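Local coordinates for cytoplasmic export protein 1 (Saccharomyces cerevisiae, PDB 3VWA) that probably collects tRNA from nuclear export receptors at the nuclear pore complex and may deliver aminoacylated tRNA to the translation machinery, at residues Thr23-Cys28 against Ser53-Ala58; Ser48-Ser53 against Tyr171-Ser176; Lys467-Pro472 against Leu478-Gly483; Pro472-Arg477 against Pro513-Arg518. One frame throughout, in Å; residues are numbered along the deposited sequence.

The four contacts form two pairs at opposite ends of an elongated chain. Contacts 1 and 2 lie in the N-terminal kinase-like domain, their centres about 8 Å apart; they share Ser53 and helix 52-64, and their segments alternate along the chain. Both close before contacts 3 and 4 open, far toward the C-terminus among the HEAT-repeat helices. These two have centres about 7 Å apart, share Pro472 and helix 474-487, and alternate too. Between the pairs, centres are 77 to 86 Å apart; the nearest atoms of contacts 1 and 3 are about 55 Å apart. The two pairs thus report on separate regions, one beside the sheet of the kinase-like domain, the other in the helical stack.

Contact 1: residues Thr23-Cys28 against Ser53-Ala58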
loop_
_atom_site.group_PDB
_atom_site.type_symbol
_atom_site.label_atom_id
_atom_site.label_comp_id
_atom_site.label_asym_id
_atom_site.label_seq_id
_atom_site.Cartn_x
_atom_site.Cartn_y
_atom_site.Cartn_z
ATOM N N THR A 23 12.452 -2.886 -27.176
ATOM C CA THR A 23 13.383 -1.879 -27.667
ATOM C C THR A 23 13.958 -2.480 -28.937
ATOM O O THR A 23 13.617 -3.596 -29.279
ATOM C CB THR A 23 14.398 -1.536 -26.547
ATOM O OG1 THR A 23 13.888 -0.418 -25.820
ATOM C CG2 THR A 23 15.767 -1.218 -27.036
ATOM N N ALA A 24 14.775 -1.748 -29.673
ATOM C CA ALA A 24 15.343 -2.307 -30.879
ATOM C C ALA A 24 16.280 -3.468 -30.562
ATOM O O ALA A 24 16.493 -4.322 -31.429
ATOM C CB ALA A 24 16.079 -1.240 -31.673
ATOM N N LEU A 25 16.867 -3.495 -29.353
ATOM C CA LEU A 25 17.836 -4.559 -29.019
ATOM C C LEU A 25 17.357 -5.682 -28.078
ATOM O O LEU A 25 17.990 -6.738 -28.010
ATOM C CB LEU A 25 19.102 -3.971 -28.462
ATOM C CG LEU A 25 19.779 -3.122 -29.502
ATOM C CD1 LEU A 25 20.885 -2.385 -28.818
ATOM C CD2 LEU A 25 20.311 -3.938 -30.679
ATOM N N TRP A 26 16.267 -5.434 -27.354
ATOM C CA TRP A 26 15.810 -6.301 -26.278
ATOM C C TRP A 26 14.319 -6.285 -26.163
ATOM O O TRP A 26 13.670 -5.233 -26.346
ATOM C CB TRP A 26 16.370 -5.850 -24.909
ATOM C CG TRP A 26 17.861 -5.827 -24.888
ATOM C CD1 TRP A 26 18.708 -4.762 -25.172
ATOM C CD2 TRP A 26 18.757 -6.940 -24.588
ATOM N NE1 TRP A 26 20.020 -5.158 -25.084
ATOM C CE2 TRP A 26 20.111 -6.427 -24.740
ATOM C CE3 TRP A 26 18.575 -8.278 -24.240
ATOM C CZ2 TRP A 26 21.220 -7.227 -24.546
ATOM C CZ3 TRP A 26 19.702 -9.059 -24.017
ATOM C CH2 TRP A 26 20.991 -8.539 -24.179
ATOM N N GLN A 27 13.774 -7.445 -25.811
ATOM C CA GLN A 27 12.434 -7.527 -25.198
ATOM C C GLN A 27 12.573 -7.749 -23.702
ATOM O O GLN A 27 13.466 -8.472 -23.247
ATOM C CB GLN A 27 11.636 -8.676 -25.784
ATOM C CG GLN A 27 11.189 -8.398 -27.200
ATOM C CD GLN A 27 10.561 -9.619 -27.801
ATOM O OE1 GLN A 27 11.210 -10.672 -27.932
ATOM N NE2 GLN A 27 9.283 -9.508 -28.159
ATOM N N CYS A 28 11.691 -7.144 -22.935
ATOM C CA CYS A 28 11.791 -7.273 -21.497
ATOM C C CYS A 28 10.530 -7.954 -20.969
ATOM O O CYS A 28 9.417 -7.450 -21.159
ATOM C CB CYS A 28 12.033 -5.905 -20.873
ATOM S SG CYS A 28 11.784 -5.802 -19.093
ATOM N N SER A 53 27.566 -8.069 -31.946
ATOM C CA SER A 53 28.653 -7.621 -31.057
ATOM C C SER A 53 28.195 -6.790 -29.831
ATOM O O SER A 53 28.754 -6.882 -28.723
ATOM C CB SER A 53 29.661 -6.818 -31.847
ATOM O OG SER A 53 30.726 -6.503 -30.985
ATOM N N LEU A 54 27.187 -5.961 -30.059
ATOM C CA LEU A 54 26.566 -5.149 -29.011
ATOM C C LEU A 54 25.930 -6.080 -27.950
ATOM O O LEU A 54 26.210 -5.960 -26.750
ATOM C CB LEU A 54 25.517 -4.241 -29.681
ATOM C CG LEU A 54 25.939 -2.821 -30.140
ATOM C CD1 LEU A 54 27.438 -2.547 -30.221
ATOM C CD2 LEU A 54 25.257 -2.389 -31.411
ATOM N N ILE A 55 25.126 -7.030 -28.437
ATOM C CA ILE A 55 24.466 -8.047 -27.624
ATOM C C ILE A 55 25.444 -8.871 -26.790
ATOM O O ILE A 55 25.196 -9.070 -25.603
ATOM C CB ILE A 55 23.620 -9.027 -28.453
ATOM C CG1 ILE A 55 22.575 -8.305 -29.309
ATOM C CG2 ILE A 55 22.969 -10.031 -27.514
ATOM C CD1 ILE A 55 21.435 -7.666 -28.505
ATOM N N LEU A 56 26.542 -9.311 -27.405
ATOM C CA LEU A 56 27.603 -10.130 -26.734
ATOM C C LEU A 56 28.418 -9.357 -25.683
ATOM O O LEU A 56 28.749 -9.880 -24.625
ATOM C CB LEU A 56 28.557 -10.750 -27.792
ATOM C CG LEU A 56 28.279 -12.141 -28.425
ATOM C CD1 LEU A 56 26.978 -12.823 -27.966
ATOM C CD2 LEU A 56 28.405 -12.092 -29.950
ATOM N N ASN A 57 28.743 -8.101 -25.981
ATOM C CA ASN A 57 29.414 -7.269 -24.980
ATOM C C ASN A 57 28.488 -7.078 -23.774
ATOM O O ASN A 57 28.929 -7.258 -22.618
ATOM C CB ASN A 57 29.870 -5.933 -25.588
ATOM C CG ASN A 57 30.665 -5.082 -24.606
ATOM O OD1 ASN A 57 31.676 -5.520 -24.063
ATOM N ND2 ASN A 57 30.197 -3.866 -24.365
ATOM N N ALA A 58 27.199 -6.786 -24.032
ATOM C CA ALA A 58 26.220 -6.644 -22.948
ATOM C C ALA A 58 26.155 -7.878 -22.084
ATOM O O ALA A 58 26.210 -7.753 -20.871
ATOM C CB ALA A 58 24.810 -6.307 -23.442
#
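Ile55 lays its CD1 methyl over one face of the Trp26 indole, 3.9 Å above the ring plane and displaced toward the rim. The nearest ring atom, Trp26 CZ2, is 4.0 Å from Ile55 CD1, and the same carbon meets Ala58 CB at 3.9 Å, this time at the ring edge. One turn of helix thus supplies both a face and an edge neighbour to the six-membered ring. Ile55 CD1 also reaches the backbone, 3.6 Å from Leu25 O. A chi2 of 92° sets the ring plane roughly at right angles to the plane of CA, CB and CG, which turns its face to the isoleucine. Strand 26-33 belongs to the antiparallel sheet of the kinase-like domain, and helix 52-64, which follows strand 39-45, occupies a place consistent with the αC helix of a protein kinase N-lobe. The indole is fixed further by Glu150 OE2, which accepts a hydrogen bond from Trp26 NE1, and by Phe147, edge-to-face. Without the indole, as with a serine in its place, Ile55 CD1 and Ala58 CB would probably face a gap and Glu150 lose its donor. Packing slackens toward Leu25, whose CB is 4.4 Å from Ile55 CD1. On the far side of the helix, Leu56 points away from the strand and is partly exposed, while Ser53 is exposed to solvent.

Contact 2: residues Ser48-Ser53 against Tyr171-Ser176; sequences SPENES and YNIIGS
Ile173 makes all the close approaches to the loop ahead of helix 52-64, and they are van der Waals contacts; no hydrogen bond spans the two segments. Its CG1 lies 3.9 Å from Glu50 OE1, so a carboxylate oxygen rests against a methylene. The terminal methyl goes deeper: Ile173 CD1 is 4.0 Å from the backbone Glu50 O and 4.3 Å from Asn51 CB. The two longer side chains cross obliquely, the glutamate bending at chi2 to bring its carboxylate beside the isoleucine. The joint is small, with 109 Å² buried in all, and uneven: Asn51 is buried, whereas Glu50 is exposed. Ile173 also touches Leu25, in the loop just ahead of strand 26-33 of the kinase-like domain.

Hydrogen bonds work within each segment instead. Helix 160-174 closes in a Schellman motif, with Ser176 N bonded to Tyr171 O at 3.0 Å and a weak bond from Gly175 N to Asn172 O at 3.3 Å. Gly175 takes the C-prime position with a positive phi of 65°, a backbone turn that glycine adopts more easily than other residues. Ile173 therefore sits in the last turn before the chain leaves the helix. Across from it, the loop is folded by Asn51, whose OD1 accepts from Ser48 N at 3.0 Å. The N-H...O angle is 147°, and the donor is tilted 33° from the carbonyl plane. The other end of that amide, Asn51 ND2, bonds to Lys46 O, so both ends of the amide bind backbone. At the start of the helix itself, charge pairing appears in the salt bridge of Glu52 to Arg47.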
loop_
_atom_site.group_PDB
_atom_site.type_symbol
_atom_site.label_atom_id
_atom_site.label_comp_id
_atom_site.label_asym_id
_atom_site.label_seq_id
_atom_site.Cartn_x
_atom_site.Cartn_y
_atom_site.Cartn_z
ATOM N N SER A 48 20.858 -10.440 -33.955
ATOM C CA SER A 48 20.925 -10.485 -35.401
ATOM C C SER A 48 22.380 -10.278 -35.750
ATOM O O SER A 48 23.189 -9.931 -34.865
ATOM C CB SER A 48 19.971 -9.440 -36.049
ATOM O OG SER A 48 20.577 -8.174 -36.219
ATOM N N PRO A 49 22.742 -10.534 -37.016
ATOM C CA PRO A 49 24.115 -10.292 -37.481
ATOM C C PRO A 49 24.665 -8.867 -37.205
ATOM O O PRO A 49 25.822 -8.715 -36.814
ATOM C CB PRO A 49 24.009 -10.571 -38.987
ATOM C CG PRO A 49 22.941 -11.611 -39.057
ATOM C CD PRO A 49 21.916 -11.156 -38.065
ATOM N N GLU A 50 23.844 -7.844 -37.395
ATOM C CA GLU A 50 24.278 -6.452 -37.169
ATOM C C GLU A 50 24.459 -6.033 -35.684
ATOM O O GLU A 50 25.356 -5.272 -35.355
ATOM C CB GLU A 50 23.310 -5.501 -37.871
ATOM C CG GLU A 50 21.977 -6.152 -38.205
ATOM C CD GLU A 50 20.799 -5.221 -38.009
ATOM O OE1 GLU A 50 21.020 -4.071 -37.558
ATOM O OE2 GLU A 50 19.655 -5.652 -38.299
ATOM N N ASN A 51 23.627 -6.524 -34.778
ATOM C CA ASN A 51 23.780 -6.095 -33.392
ATOM C C ASN A 51 24.542 -7.104 -32.527
ATOM O O ASN A 51 24.786 -6.863 -31.351
ATOM C CB ASN A 51 22.431 -5.785 -32.783
ATOM C CG ASN A 51 21.517 -6.969 -32.786
ATOM O OD1 ASN A 51 21.922 -8.079 -32.415
ATOM N ND2 ASN A 51 20.273 -6.762 -33.217
ATOM N N GLU A 52 24.941 -8.217 -33.137
ATOM C CA GLU A 52 25.508 -9.331 -32.407
ATOM C C GLU A 52 26.672 -8.928 -31.488
ATOM O O GLU A 52 26.739 -9.368 -30.362
ATOM C CB GLU A 52 25.947 -10.417 -33.386
ATOM C CG GLU A 52 25.344 -11.790 -33.095
ATOM C CD GLU A 52 26.437 -12.798 -32.877
ATOM O OE1 GLU A 52 27.581 -12.505 -33.268
ATOM O OE2 GLU A 52 26.183 -13.854 -32.286
ATOM N N SER A 53 27.566 -8.069 -31.946
ATOM C CA SER A 53 28.653 -7.621 -31.057
ATOM C C SER A 53 28.195 -6.790 -29.831
ATOM O O SER A 53 28.754 -6.882 -28.723
ATOM C CB SER A 53 29.661 -6.818 -31.847
ATOM O OG SER A 53 30.726 -6.503 -30.985
ATOM N N TYR A 171 24.094 3.691 -31.978
ATOM C CA TYR A 171 23.152 4.795 -32.196
ATOM C C TYR A 171 22.392 4.714 -33.513
ATOM O O TYR A 171 21.244 5.115 -33.574
ATOM C CB TYR A 171 23.863 6.143 -32.021
ATOM C CG TYR A 171 23.975 6.470 -30.562
ATOM C CD1 TYR A 171 22.936 7.126 -29.896
ATOM C CD2 TYR A 171 25.066 6.050 -29.831
ATOM C CE1 TYR A 171 23.020 7.407 -28.542
ATOM C CE2 TYR A 171 25.167 6.319 -28.471
ATOM C CZ TYR A 171 24.141 6.993 -27.841
ATOM O OH TYR A 171 24.236 7.244 -26.513
ATOM N N ASN A 172 23.028 4.160 -34.549
ATOM C CA ASN A 172 22.350 3.887 -35.820
ATOM C C ASN A 172 21.276 2.806 -35.697
ATOM O O ASN A 172 20.200 2.915 -36.307
ATOM C CB ASN A 172 23.360 3.501 -36.909
ATOM N N ILE A 173 21.578 1.760 -34.919
ATOM C CA ILE A 173 20.629 0.684 -34.687
ATOM C C ILE A 173 19.445 1.263 -33.929
ATOM O O ILE A 173 18.300 1.098 -34.337
ATOM C CB ILE A 173 21.283 -0.508 -33.926
ATOM C CG1 ILE A 173 22.102 -1.353 -34.910
ATOM C CG2 ILE A 173 20.229 -1.335 -33.188
ATOM C CD1 ILE A 173 23.414 -1.878 -34.352
ATOM N N ILE A 174 19.722 1.969 -32.839
ATOM C CA ILE A 174 18.648 2.522 -32.025
ATOM C C ILE A 174 17.900 3.680 -32.694
ATOM O O ILE A 174 16.856 4.092 -32.188
ATOM C CB ILE A 174 19.139 2.947 -30.631
ATOM C CG1 ILE A 174 19.690 1.733 -29.893
ATOM C CG2 ILE A 174 17.990 3.571 -29.838
ATOM C CD1 ILE A 174 18.603 0.829 -29.367
ATOM N N GLY A 175 18.411 4.191 -33.818
ATOM C CA GLY A 175 17.714 5.246 -34.558
ATOM C C GLY A 175 17.670 6.469 -33.676
ATOM O O GLY A 175 16.620 7.083 -33.480
ATOM N N SER A 176 18.832 6.799 -33.125
ATOM C CA SER A 176 18.977 7.869 -32.152
ATOM C C SER A 176 20.228 8.689 -32.441
ATOM O O SER A 176 21.182 8.206 -33.092
ATOM C CB SER A 176 19.078 7.291 -30.731
ATOM O OG SER A 176 19.293 8.326 -29.789
#

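Contact 3: residues Lys467-Pro472 against Leu478-Gly483; sequences KSLKDP and LAALYG
Leu469 and Leu481 share a rotamer: each holds CG beside its own backbone N and opposite the carbonyl carbon, with chi1 -77° and -64°, and each then runs extended through chi2. In Leu469 this carries the branched end across to the neighbouring helix, although the CA-CB bond does not head there directly. The branch point arrives first: Leu469 CG is 3.5 Å from Ala480 CB. Its CD2 then lies over the same methyl and continues to Leu481, with Leu469 CD2 4.1 Å from Leu481 CG. The two leucines cross at about a right angle, so their branches meet at one place and do not run alongside each other.

Ser468, one residue earlier, meets the same methyl, its CB 3.9 Å from Ala480 CB. The backbones are close here, the CA atoms of Ser468 and Ala480 being 6.0 Å apart, which the small side chains at both positions allow. The serine hydroxyl is turned back along its own helix: OG, beside the backbone N at chi1 -52°, is bonded to Ala464 O, leaving the CB to do the packing. Cutting Leu469 back to an alanine is likely to open a gap over Ala480 CB and strip Leu481 of its crossing partner.

Beyond these residues, Asp471 ties the intervening turn to a third helix through a salt bridge from OD1 to Arg436. Helix 433-446 also meets Ser468 and Ala479 through Val440. Two consecutive helices joined by a short turn and packed against each other are consistent with the helical hairpins from which a HEAT-type solenoid is built.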
loop_
_atom_site.group_PDB
_atom_site.type_symbol
_atom_site.label_atom_id
_atom_site.label_comp_id
_atom_site.label_asym_id
_atom_site.label_seq_id
_atom_site.Cartn_x
_atom_site.Cartn_y
_atom_site.Cartn_z
ATOM N N LYS A 467 -37.430 -2.963 26.408
ATOM C CA LYS A 467 -36.357 -2.575 27.338
ATOM C C LYS A 467 -35.960 -1.102 27.249
ATOM O O LYS A 467 -35.899 -0.420 28.261
ATOM C CB LYS A 467 -35.134 -3.491 27.138
ATOM C CG LYS A 467 -34.042 -3.419 28.196
ATOM C CD LYS A 467 -34.551 -3.348 29.613
ATOM C CE LYS A 467 -33.476 -3.851 30.569
ATOM N NZ LYS A 467 -33.446 -3.019 31.796
ATOM N N SER A 468 -35.733 -0.609 26.043
ATOM C CA SER A 468 -35.242 0.756 25.847
ATOM C C SER A 468 -36.313 1.791 26.207
ATOM O O SER A 468 -35.992 2.878 26.664
ATOM C CB SER A 468 -34.776 1.023 24.400
ATOM O OG SER A 468 -33.853 0.026 24.003
ATOM N N LEU A 469 -37.564 1.433 26.030
ATOM C CA LEU A 469 -38.664 2.382 26.282
ATOM C C LEU A 469 -39.018 2.475 27.753
ATOM O O LEU A 469 -39.779 3.365 28.132
ATOM C CB LEU A 469 -39.900 2.010 25.454
ATOM C CG LEU A 469 -39.802 2.397 23.988
ATOM C CD1 LEU A 469 -40.948 1.664 23.285
ATOM C CD2 LEU A 469 -39.918 3.905 23.751
ATOM N N LYS A 470 -38.452 1.582 28.570
ATOM C CA LYS A 470 -38.464 1.741 30.017
ATOM C C LYS A 470 -37.239 2.512 30.500
ATOM O O LYS A 470 -37.043 2.609 31.704
ATOM C CB LYS A 470 -38.420 0.395 30.788
ATOM C CG LYS A 470 -39.081 -0.790 30.129
ATOM C CD LYS A 470 -39.945 -1.618 31.068
ATOM C CE LYS A 470 -40.794 -2.576 30.214
ATOM N NZ LYS A 470 -42.252 -2.480 30.471
ATOM N N ASP A 471 -36.394 3.026 29.612
ATOM C CA ASP A 471 -35.119 3.564 30.105
ATOM C C ASP A 471 -35.436 4.822 30.935
ATOM O O ASP A 471 -36.343 5.586 30.546
ATOM C CB ASP A 471 -34.146 3.854 28.934
ATOM C CG ASP A 471 -32.744 4.260 29.384
ATOM O OD1 ASP A 471 -31.813 3.404 29.390
ATOM O OD2 ASP A 471 -32.530 5.450 29.712
ATOM N N PRO A 472 -34.710 5.036 32.058
ATOM C CA PRO A 472 -34.831 6.303 32.832
ATOM C C PRO A 472 -34.478 7.548 32.010
ATOM O O PRO A 472 -35.068 8.605 32.207
ATOM C CB PRO A 472 -33.818 6.151 33.979
ATOM C CG PRO A 472 -32.979 4.936 33.662
ATOM C CD PRO A 472 -33.817 4.069 32.726
ATOM N N LEU A 478 -36.266 7.488 22.756
ATOM C CA LEU A 478 -36.305 8.050 21.401
ATOM C C LEU A 478 -35.628 7.148 20.373
ATOM O O LEU A 478 -35.985 7.154 19.213
ATOM C CB LEU A 478 -35.598 9.400 21.411
ATOM C CG LEU A 478 -36.274 10.512 22.236
ATOM C CD1 LEU A 478 -35.352 11.698 22.304
ATOM C CD2 LEU A 478 -37.629 10.935 21.692
ATOM N N ALA A 479 -34.596 6.423 20.785
ATOM C CA ALA A 479 -33.905 5.537 19.884
ATOM C C ALA A 479 -34.774 4.286 19.639
ATOM O O ALA A 479 -34.687 3.674 18.605
ATOM C CB ALA A 479 -32.543 5.113 20.459
ATOM N N ALA A 480 -35.556 3.865 20.611
ATOM C CA ALA A 480 -36.476 2.749 20.373
ATOM C C ALA A 480 -37.521 3.131 19.320
ATOM O O ALA A 480 -37.736 2.414 18.342
ATOM C CB ALA A 480 -37.155 2.321 21.660
ATOM N N LEU A 481 -38.126 4.292 19.497
ATOM C CA LEU A 481 -39.171 4.726 18.582
ATOM C C LEU A 481 -38.613 4.808 17.193
ATOM O O LEU A 481 -39.318 4.539 16.216
ATOM C CB LEU A 481 -39.721 6.073 19.001
ATOM C CG LEU A 481 -40.410 6.082 20.346
ATOM C CD1 LEU A 481 -40.833 7.520 20.677
ATOM C CD2 LEU A 481 -41.618 5.165 20.250
ATOM N N TYR A 482 -37.342 5.204 17.102
ATOM C CA TYR A 482 -36.704 5.321 15.782
ATOM C C TYR A 482 -36.568 3.948 15.093
ATOM O O TYR A 482 -36.923 3.752 13.927
ATOM C CB TYR A 482 -35.311 5.951 15.930
ATOM C CG TYR A 482 -34.519 6.014 14.630
ATOM C CD1 TYR A 482 -34.881 6.922 13.619
ATOM C CD2 TYR A 482 -33.403 5.176 14.410
ATOM C CE1 TYR A 482 -34.172 6.995 12.433
ATOM C CE2 TYR A 482 -32.679 5.235 13.209
ATOM C CZ TYR A 482 -33.075 6.151 12.225
ATOM O OH TYR A 482 -32.397 6.267 11.034
ATOM N N GLY A 483 -36.008 3.004 15.834
ATOM C CA GLY A 483 -35.831 1.673 15.307
ATOM C C GLY A 483 -37.145 1.015 15.015
ATOM O O GLY A 483 -37.224 0.176 14.122
#

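Contact 4: residues Pro472-Arg477 against Pro513-Arg518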
loop_
_atom_site.group_PDB
_atom_site.type_symbol
_atom_site.label_atom_id
_atom_site.label_comp_id
_atom_site.label_asym_id
_atom_site.label_seq_id
_atom_site.Cartn_x
_atom_site.Cartn_y
_atom_site.Cartn_z
ATOM N N PRO A 472 -34.710 5.036 32.058
ATOM C CA PRO A 472 -34.831 6.303 32.832
ATOM C C PRO A 472 -34.478 7.548 32.010
ATOM O O PRO A 472 -35.068 8.605 32.207
ATOM C CB PRO A 472 -33.818 6.151 33.979
ATOM C CG PRO A 472 -32.979 4.936 33.662
ATOM C CD PRO A 472 -33.817 4.069 32.726
ATOM N N GLN A 473 -33.535 7.432 31.081
ATOM C CA GLN A 473 -33.209 8.581 30.260
ATOM C C GLN A 473 -34.031 8.628 28.985
ATOM O O GLN A 473 -34.447 7.588 28.491
ATOM C CB GLN A 473 -31.725 8.586 29.987
ATOM C CG GLN A 473 -30.940 8.428 31.272
ATOM C CD GLN A 473 -31.057 9.641 32.148
ATOM O OE1 GLN A 473 -30.929 10.757 31.659
ATOM N NE2 GLN A 473 -31.303 9.435 33.457
ATOM N N VAL A 474 -34.268 9.841 28.472
ATOM C CA VAL A 474 -35.097 10.069 27.292
ATOM C C VAL A 474 -34.430 9.583 26.001
ATOM O O VAL A 474 -35.109 9.107 25.086
ATOM C CB VAL A 474 -35.536 11.556 27.186
ATOM C CG1 VAL A 474 -36.147 11.922 25.825
ATOM C CG2 VAL A 474 -36.550 11.871 28.265
ATOM N N LYS A 475 -33.110 9.659 25.917
ATOM C CA LYS A 475 -32.459 9.397 24.641
ATOM C C LYS A 475 -32.683 7.961 24.099
ATOM O O LYS A 475 -32.937 7.817 22.913
ATOM C CB LYS A 475 -30.976 9.776 24.661
ATOM C CG LYS A 475 -30.365 9.911 23.261
ATOM C CD LYS A 475 -28.922 10.455 23.295
ATOM C CE LYS A 475 -28.408 10.766 21.887
ATOM N NZ LYS A 475 -27.078 11.451 21.860
ATOM N N PRO A 476 -32.566 6.922 24.949
ATOM C CA PRO A 476 -32.764 5.528 24.508
ATOM C C PRO A 476 -34.219 5.184 24.179
ATOM O O PRO A 476 -34.478 4.311 23.342
ATOM C CB PRO A 476 -32.252 4.700 25.686
ATOM C CG PRO A 476 -31.287 5.668 26.422
ATOM C CD PRO A 476 -32.007 6.981 26.318
ATOM N N ARG A 477 -35.155 5.913 24.784
ATOM C CA ARG A 477 -36.571 5.787 24.444
ATOM C C ARG A 477 -36.794 6.300 23.039
ATOM O O ARG A 477 -37.385 5.602 22.184
ATOM C CB ARG A 477 -37.435 6.500 25.496
ATOM C CG ARG A 477 -36.948 6.215 26.920
ATOM C CD ARG A 477 -38.074 6.129 27.928
ATOM N NE ARG A 477 -38.726 7.404 28.101
ATOM C CZ ARG A 477 -38.364 8.314 29.008
ATOM N NH1 ARG A 477 -37.363 8.068 29.840
ATOM N NH2 ARG A 477 -38.996 9.473 29.073
ATOM N N PRO A 513 -42.594 14.944 26.885
ATOM C CA PRO A 513 -43.542 15.315 25.798
ATOM C C PRO A 513 -43.038 14.881 24.416
ATOM O O PRO A 513 -43.837 14.537 23.526
ATOM C CB PRO A 513 -43.640 16.850 25.882
ATOM C CG PRO A 513 -42.598 17.299 26.865
ATOM C CD PRO A 513 -41.970 16.114 27.545
ATOM N N ILE A 514 -41.721 14.872 24.238
ATOM C CA ILE A 514 -41.190 14.577 22.916
ATOM C C ILE A 514 -41.398 13.080 22.561
ATOM O O ILE A 514 -41.656 12.745 21.413
ATOM C CB ILE A 514 -39.766 15.163 22.621
ATOM C CG1 ILE A 514 -38.760 14.087 22.260
ATOM C CG2 ILE A 514 -39.257 16.176 23.663
ATOM C CD1 ILE A 514 -37.873 14.524 21.111
ATOM N N VAL A 515 -41.349 12.201 23.569
ATOM C CA VAL A 515 -41.608 10.782 23.327
ATOM C C VAL A 515 -43.057 10.567 23.027
ATOM O O VAL A 515 -43.394 9.810 22.100
ATOM C CB VAL A 515 -41.211 9.889 24.524
ATOM C CG1 VAL A 515 -41.698 8.456 24.325
ATOM C CG2 VAL A 515 -39.713 9.951 24.756
ATOM N N ARG A 516 -43.930 11.166 23.838
ATOM C CA ARG A 516 -45.368 11.024 23.604
ATOM C C ARG A 516 -45.680 11.454 22.211
ATOM O O ARG A 516 -46.456 10.804 21.539
ATOM C CB ARG A 516 -46.216 11.862 24.581
ATOM C CG ARG A 516 -46.183 11.386 26.019
ATOM C CD ARG A 516 -47.081 12.229 26.925
ATOM N NE ARG A 516 -46.335 13.284 27.634
ATOM C CZ ARG A 516 -46.543 14.573 27.423
ATOM N NH1 ARG A 516 -47.440 14.919 26.534
ATOM N NH2 ARG A 516 -45.867 15.509 28.067
ATOM N N GLY A 517 -45.091 12.580 21.774
ATOM C CA GLY A 517 -45.407 13.135 20.420
ATOM C C GLY A 517 -44.936 12.166 19.325
ATOM O O GLY A 517 -45.667 11.845 18.370
ATOM N N ARG A 518 -43.696 11.688 19.438
ATOM C CA ARG A 518 -43.210 10.718 18.423
ATOM C C ARG A 518 -43.923 9.396 18.502
ATOM O O ARG A 518 -44.157 8.792 17.489
ATOM C CB ARG A 518 -41.695 10.518 18.461
ATOM C CG ARG A 518 -40.959 11.861 18.414
ATOM C CD ARG A 518 -39.460 11.678 18.414
ATOM N NE ARG A 518 -38.814 12.950 18.128
ATOM C CZ ARG A 518 -37.538 13.061 17.806
ATOM N NH1 ARG A 518 -36.793 11.975 17.748
ATOM N NH2 ARG A 518 -37.014 14.249 17.559
#
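Apolar helix-to-helix packing, centred on Val515, joins the start of helix 474-487 to the start of helix 513-536. One methyl does the work: Val515 CG2 is 4.2 Å from Val474 CG1 and also 4.2 Å from Arg477 CB, so it faces two residues one turn apart on the other helix. Val474 presents CG1 because that methyl stands opposite the backbone N (chi1 168°). At the closest point, the CA atoms of Arg477 and Val515 are 7.2 Å apart, and the whole interface buries only 134 Å². Val515 belongs to the second HEAT repeat, 494-530, and the contact brings an earlier helix of the solenoid against this repeat. Leu478, next along helix 474-487, extends the apolar seam by touching Ile514 and Val515.

Arg477 meets the valine most closely through CB, while its guanidinium is bound mainly elsewhere. Its NH2 forms a salt bridge with Asp510 OD1, just ahead of helix 513-536, so a charge pair accompanies the apolar seam; Asp510 probably offsets the charge of the buried guanidinium and helps restrict its rotation. On its own side, Arg477 NH1 makes a weak bond to Pro472 O at 3.3 Å, with an N-H...O angle of 127°, and a further hydrogen bond to Asp471 O. The guanidinium plane lies over Val474 CA, which stands 3.9 Å from it toward the rim.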